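Local coordinates for MNMC2 (Aquifex aeolicus, PDB 3VYW), which binds S-adenosylmethionine and acts as a tRNA methyltransferase in wobble-uridine modification, without the oxidase domain to which such enzymes are usually fused, at residues E5-Y10 with E33-A38; I216-Y221 with S258-V263. All blocks are in the same frame, centred on the assembly; numbering follows the deposited sequence.

Interaction 1 of 2, residues E5-Y10 with E33-A38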
loop_
_atom_site.group_PDB
_atom_site.type_symbol
_atom_site.label_atom_id
_atom_site.label_comp_id
_atom_site.label_asym_id
_atom_site.label_seq_id
_atom_site.Cartn_x
_atom_site.Cartn_y
_atom_site.Cartn_z
ATOM N N GLU A 5 -5.965 18.686 19.669
ATOM C CA GLU A 5 -5.153 18.949 20.817
ATOM C C GLU A 5 -4.015 17.987 20.916
ATOM O O GLU A 5 -2.931 18.369 21.178
ATOM C CB GLU A 5 -6.030 18.805 22.045
ATOM C CG GLU A 5 -5.776 19.780 23.167
ATOM C CD GLU A 5 -6.173 19.208 24.509
ATOM O OE1 GLU A 5 -7.010 18.282 24.538
ATOM O OE2 GLU A 5 -5.641 19.674 25.536
ATOM N N TYR A 6 -4.269 16.719 20.732
ATOM C CA TYR A 6 -3.203 15.770 20.809
ATOM C C TYR A 6 -2.156 15.992 19.743
ATOM O O TYR A 6 -0.993 15.898 20.003
ATOM C CB TYR A 6 -3.767 14.377 20.674
ATOM C CG TYR A 6 -2.755 13.286 20.589
ATOM C CD1 TYR A 6 -2.443 12.562 21.680
ATOM C CD2 TYR A 6 -2.136 12.973 19.417
ATOM C CE1 TYR A 6 -1.530 11.563 21.628
ATOM C CE2 TYR A 6 -1.220 11.977 19.356
ATOM C CZ TYR A 6 -0.937 11.270 20.475
ATOM O OH TYR A 6 -0.030 10.269 20.465
ATOM N N LEU A 7 -2.599 16.242 18.532
ATOM C CA LEU A 7 -1.725 16.394 17.400
ATOM C C LEU A 7 -0.819 17.589 17.466
ATOM O O LEU A 7 0.300 17.532 17.037
ATOM C CB LEU A 7 -2.523 16.410 16.109
ATOM C CG LEU A 7 -3.122 15.109 15.660
ATOM C CD1 LEU A 7 -3.843 15.328 14.384
ATOM C CD2 LEU A 7 -2.083 14.053 15.515
ATOM N N LYS A 8 -1.344 18.689 17.954
ATOM C CA LYS A 8 -0.573 19.887 18.127
ATOM C C LYS A 8 0.485 19.762 19.155
ATOM O O LYS A 8 1.519 20.332 19.034
ATOM C CB LYS A 8 -1.460 21.033 18.457
ATOM C CG LYS A 8 -0.684 22.171 19.021
ATOM C CD LYS A 8 -1.358 23.454 18.694
ATOM C CE LYS A 8 -1.074 24.484 19.729
ATOM N NZ LYS A 8 -1.917 25.648 19.436
ATOM N N ASN A 9 0.177 19.051 20.212
ATOM C CA ASN A 9 1.131 18.772 21.232
ATOM C C ASN A 9 2.220 17.926 20.686
ATOM O O ASN A 9 3.354 18.104 20.997
ATOM C CB ASN A 9 0.461 18.030 22.373
ATOM C CG ASN A 9 -0.264 18.934 23.308
ATOM O OD1 ASN A 9 -0.174 20.135 23.220
ATOM N ND2 ASN A 9 -0.993 18.354 24.208
ATOM N N TYR A 10 1.844 16.959 19.890
ATOM C CA TYR A 10 2.767 16.024 19.345
ATOM C C TYR A 10 3.729 16.733 18.464
ATOM O O TYR A 10 4.889 16.478 18.497
ATOM C CB TYR A 10 1.995 15.003 18.550
ATOM C CG TYR A 10 2.808 13.877 18.040
ATOM C CD1 TYR A 10 2.740 12.659 18.616
ATOM C CD2 TYR A 10 3.617 14.034 16.975
ATOM C CE1 TYR A 10 3.475 11.628 18.151
ATOM C CE2 TYR A 10 4.368 13.010 16.515
ATOM C CZ TYR A 10 4.283 11.811 17.118
ATOM O OH TYR A 10 4.999 10.775 16.671
ATOM N N GLU A 33 -1.461 22.005 7.981
ATOM C CA GLU A 33 -1.400 20.809 7.186
ATOM C C GLU A 33 -1.330 19.512 7.987
ATOM O O GLU A 33 -1.912 18.543 7.623
ATOM C CB GLU A 33 -0.301 20.896 6.142
ATOM C CG GLU A 33 -0.394 22.101 5.256
ATOM C CD GLU A 33 -1.761 22.322 4.657
ATOM O OE1 GLU A 33 -2.414 21.375 4.253
ATOM O OE2 GLU A 33 -2.188 23.460 4.581
ATOM N N PHE A 34 -0.614 19.499 9.084
ATOM C CA PHE A 34 -0.518 18.315 9.888
ATOM C C PHE A 34 -1.880 17.956 10.411
ATOM O O PHE A 34 -2.253 16.835 10.417
ATOM C CB PHE A 34 0.462 18.554 11.027
ATOM C CG PHE A 34 0.772 17.356 11.847
ATOM C CD1 PHE A 34 1.112 16.175 11.264
ATOM C CD2 PHE A 34 0.763 17.431 13.216
ATOM C CE1 PHE A 34 1.427 15.083 12.020
ATOM C CE2 PHE A 34 1.082 16.349 13.974
ATOM C CZ PHE A 34 1.408 15.165 13.381
ATOM N N LEU A 35 -2.623 18.934 10.851
ATOM C CA LEU A 35 -3.953 18.696 11.319
ATOM C C LEU A 35 -4.862 18.183 10.242
ATOM O O LEU A 35 -5.639 17.309 10.452
ATOM C CB LEU A 35 -4.521 19.978 11.858
ATOM C CG LEU A 35 -3.909 20.478 13.129
ATOM C CD1 LEU A 35 -4.640 21.680 13.626
ATOM C CD2 LEU A 35 -3.901 19.398 14.168
ATOM N N ARG A 36 -4.784 18.764 9.076
ATOM C CA ARG A 36 -5.523 18.259 7.953
ATOM C C ARG A 36 -5.149 16.878 7.382
ATOM O O ARG A 36 -6.002 16.150 7.004
ATOM C CB ARG A 36 -5.697 19.341 6.899
ATOM C CG ARG A 36 -5.167 19.011 5.555
ATOM C CD ARG A 36 -5.796 19.831 4.491
ATOM N NE ARG A 36 -5.307 21.175 4.503
ATOM C CZ ARG A 36 -6.048 22.206 4.207
ATOM N NH1 ARG A 36 -7.298 22.051 3.877
ATOM N NH2 ARG A 36 -5.538 23.386 4.260
ATOM N N PHE A 37 -3.878 16.537 7.315
ATOM C CA PHE A 37 -3.463 15.284 6.710
ATOM C C PHE A 37 -3.289 14.082 7.593
ATOM O O PHE A 37 -3.232 13.016 7.111
ATOM C CB PHE A 37 -2.169 15.467 5.957
ATOM C CG PHE A 37 -2.282 16.350 4.791
ATOM C CD1 PHE A 37 -1.284 17.190 4.472
ATOM C CD2 PHE A 37 -3.392 16.346 4.039
ATOM C CE1 PHE A 37 -1.396 18.024 3.410
ATOM C CE2 PHE A 37 -3.512 17.171 2.965
ATOM C CZ PHE A 37 -2.511 18.009 2.649
ATOM N N ALA A 38 -3.157 14.272 8.882
ATOM C CA ALA A 38 -2.906 13.176 9.788
ATOM C C ALA A 38 -4.105 12.333 10.055
ATOM O O ALA A 38 -5.191 12.724 9.816
ATOM C CB ALA A 38 -2.308 13.668 11.082
#
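Leu7 faces Phe34, Leu35 and Ala38 where helix segments 5-10 and 33-37 pass each other, their axes 10.0 Å apart at closest approach and their N-to-C directions at 133°. The side chain of Leu7 points toward segment 33-38 and touches Leu35, Phe34 and Ala38. Its CB lies 3.8 Å from CD2 of Leu35, and its CD1 reaches CB of Ala38 at 4.0 Å. The Leu7 and Leu35 side chains pass alongside one another, pointing in opposite senses. Phe34 has CG anti to the backbone N (chi1 -173°), which carries the ring across to helix 5-10. There the ring presents its edge to the backbone, with CE2 3.4 Å from O of Leu7, near the ring plane. CZ of Phe34 also approaches CD2 of Tyr10 at 4.4 Å, a looser contact. The two segments belong to a helical hairpin, helices 3-18 and 24-37, at the N-terminal end of the chain. Helix 292-303 lies against it, with Leu296 and Ile297 touching Phe34. No hydrogen bond joins the two segments, and the contact between them is mainly apolar. Ala38 is the first residue beyond the helix, and its carbonyl, like that of Leu35, accepts a hydrogen bond from Arg3.

Interaction 2 of 2, residues I216-Y221 with S258-V263; sequences IDEKGY and SLKAPV
Tyr221 extends its ring along the 258-263 loop and ends at the backbone of Pro262. Its OH is hydrogen-bonded to Pro262 O at 2.6 Å. The hydroxyl approaches in the carbonyl plane, on a lone pair, and the carbonyl oxygen lies at the ring edge. CG is anti to the carbonyl carbon (chi1 -74°), which directs the ring along the loop. The methyl of Ala261 approaches the hydroxyl end of the ring obliquely, with CB 3.4 Å from CZ of Tyr221. Nearer the base of the ring, CB of Ser258 lies 4.0 Å from CD2 of Tyr221.

The hydroxyl of Ser258 works in two directions. OG donates to Gly220 O at 3.0 Å, coming from above the carbonyl plane and not along a lone pair. The same OG accepts from N of Ala261 at 2.7 Å, three residues on, which forms an ST motif. The two bonds hold the serine hydroxyl in place and tie the start of the loop to Ala261.

The first segment bends too. A type I beta turn from Asp217 to Gly220 leads into strand 220-224. That strand is antiparallel to 253-258 in the mixed sheet of the Rossmann-like methyltransferase fold, so the loop leaving 253-258 packs on the turn that enters its neighbour. Lys260 N donates to Glu218 O at 3.0 Å, with an N-H...O angle of 148°. The side chains of Glu218 and Lys260 run alongside each other in the same direction. Their charged ends, Glu218 OE2 and Lys260 NZ, are 5.0 Å apart, so any attraction is probably weak. Before the turn, CG2 of Ile216 touches CD1 of Leu259 at 4.2 Å.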
loop_
_atom_site.group_PDB
_atom_site.type_symbol
_atom_site.label_atom_id
_atom_site.label_comp_id
_atom_site.label_asym_id
_atom_site.label_seq_id
_atom_site.Cartn_x
_atom_site.Cartn_y
_atom_site.Cartn_z
ATOM N N ILE A 216 11.633 -7.838 -5.542
ATOM C CA ILE A 216 10.817 -7.905 -6.724
ATOM C C ILE A 216 11.610 -8.323 -7.925
ATOM O O ILE A 216 12.709 -7.882 -8.128
ATOM C CB ILE A 216 10.068 -6.602 -6.992
ATOM C CG1 ILE A 216 9.080 -6.775 -8.126
ATOM C CG2 ILE A 216 11.014 -5.501 -7.318
ATOM C CD1 ILE A 216 8.239 -5.575 -8.394
ATOM N N ASP A 217 11.025 -9.193 -8.721
ATOM C CA ASP A 217 11.650 -9.656 -9.916
ATOM C C ASP A 217 11.722 -8.475 -10.797
ATOM O O ASP A 217 10.882 -7.642 -10.726
ATOM C CB ASP A 217 10.793 -10.718 -10.572
ATOM C CG ASP A 217 11.441 -11.310 -11.763
ATOM O OD1 ASP A 217 10.854 -11.278 -12.850
ATOM O OD2 ASP A 217 12.551 -11.820 -11.616
ATOM N N GLU A 218 12.720 -8.429 -11.641
ATOM C CA GLU A 218 12.981 -7.301 -12.505
ATOM C C GLU A 218 11.879 -7.051 -13.451
ATOM O O GLU A 218 11.635 -5.951 -13.812
ATOM C CB GLU A 218 14.176 -7.591 -13.354
ATOM C CG GLU A 218 15.477 -7.612 -12.629
ATOM C CD GLU A 218 16.570 -7.197 -13.539
ATOM O OE1 GLU A 218 16.530 -7.632 -14.696
ATOM O OE2 GLU A 218 17.439 -6.424 -13.118
ATOM N N LYS A 219 11.252 -8.111 -13.898
ATOM C CA LYS A 219 10.188 -8.027 -14.854
ATOM C C LYS A 219 8.871 -8.022 -14.149
ATOM O O LYS A 219 7.857 -8.048 -14.760
ATOM C CB LYS A 219 10.248 -9.195 -15.819
ATOM C CG LYS A 219 11.478 -9.197 -16.687
ATOM C CD LYS A 219 11.287 -8.311 -17.882
ATOM C CE LYS A 219 12.494 -8.346 -18.781
ATOM N NZ LYS A 219 12.391 -7.288 -19.811
ATOM N N GLY A 220 8.923 -8.032 -12.838
ATOM C CA GLY A 220 7.766 -7.914 -12.010
ATOM C C GLY A 220 7.223 -6.515 -11.956
ATOM O O GLY A 220 7.919 -5.566 -12.194
ATOM N N TYR A 221 5.968 -6.431 -11.569
ATOM C CA TYR A 221 5.190 -5.220 -11.477
ATOM C C TYR A 221 4.773 -4.872 -10.048
ATOM O O TYR A 221 4.384 -5.706 -9.295
ATOM C CB TYR A 221 3.944 -5.368 -12.337
ATOM C CG TYR A 221 4.218 -5.278 -13.796
ATOM C CD1 TYR A 221 4.422 -6.399 -14.547
ATOM C CD2 TYR A 221 4.296 -4.070 -14.421
ATOM C CE1 TYR A 221 4.683 -6.314 -15.879
ATOM C CE2 TYR A 221 4.551 -3.980 -15.752
ATOM C CZ TYR A 221 4.743 -5.108 -16.476
ATOM O OH TYR A 221 5.000 -4.996 -17.800
ATOM N N SER A 258 7.638 -0.997 -12.753
ATOM C CA SER A 258 8.512 -2.108 -12.956
ATOM C C SER A 258 9.901 -1.604 -13.134
ATOM O O SER A 258 10.105 -0.564 -13.665
ATOM C CB SER A 258 8.084 -2.891 -14.169
ATOM O OG SER A 258 9.004 -3.898 -14.435
ATOM N N LEU A 259 10.881 -2.328 -12.644
ATOM C CA LEU A 259 12.239 -1.995 -12.938
ATOM C C LEU A 259 12.564 -2.156 -14.394
ATOM O O LEU A 259 13.171 -1.325 -14.975
ATOM C CB LEU A 259 13.136 -2.897 -12.151
ATOM C CG LEU A 259 13.027 -2.713 -10.684
ATOM C CD1 LEU A 259 13.758 -3.827 -9.997
ATOM C CD2 LEU A 259 13.657 -1.401 -10.332
ATOM N N LYS A 260 12.195 -3.280 -14.967
ATOM C CA LYS A 260 12.472 -3.511 -16.363
ATOM C C LYS A 260 11.336 -3.868 -17.306
ATOM O O LYS A 260 11.544 -3.862 -18.476
ATOM C CB LYS A 260 13.586 -4.522 -16.513
ATOM C CG LYS A 260 14.911 -3.898 -16.831
ATOM C CD LYS A 260 15.685 -3.613 -15.590
ATOM C CE LYS A 260 17.151 -3.511 -15.907
ATOM N NZ LYS A 260 17.707 -2.158 -15.718
ATOM N N ALA A 261 10.160 -4.202 -16.828
ATOM C CA ALA A 261 9.049 -4.444 -17.738
ATOM C C ALA A 261 8.359 -3.177 -18.200
ATOM O O ALA A 261 8.608 -2.137 -17.683
ATOM C CB ALA A 261 8.063 -5.399 -17.134
ATOM N N PRO A 262 7.524 -3.267 -19.205
ATOM C CA PRO A 262 6.825 -2.102 -19.712
ATOM C C PRO A 262 5.688 -1.656 -18.851
ATOM O O PRO A 262 4.996 -2.459 -18.276
ATOM C CB PRO A 262 6.309 -2.563 -21.065
ATOM C CG PRO A 262 6.461 -4.019 -21.068
ATOM C CD PRO A 262 7.653 -4.280 -20.238
ATOM N N VAL A 263 5.485 -0.355 -18.823
ATOM C CA VAL A 263 4.440 0.248 -18.062
ATOM C C VAL A 263 3.677 1.182 -18.949
ATOM O O VAL A 263 4.233 1.758 -19.834
ATOM C CB VAL A 263 5.000 1.013 -16.873
ATOM C CG1 VAL A 263 6.085 0.215 -16.209
ATOM C CG2 VAL A 263 5.540 2.336 -17.306
#

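How the interactions relate
Interactions 1 and 2 do not touch. Their centres are 38 Å apart, their nearest atoms about 26 Å, and they lie on opposite sides of the centre of the chain. They follow in series along the sequence. Interaction 1 joins two N-terminal helices, whereas interaction 2 is at the end of two neighbouring strands of the methyltransferase sheet. Interaction 2 is away from the annotated sites. Interaction 1 does not reach the S-adenosylmethionine pocket either. The side chain of Tyr10 is about 10 Å from that of Glu202 and about 14 Å from the bound S-adenosylmethionine, and Ala38 is about 11 Å from Asn200, side chain to side chain.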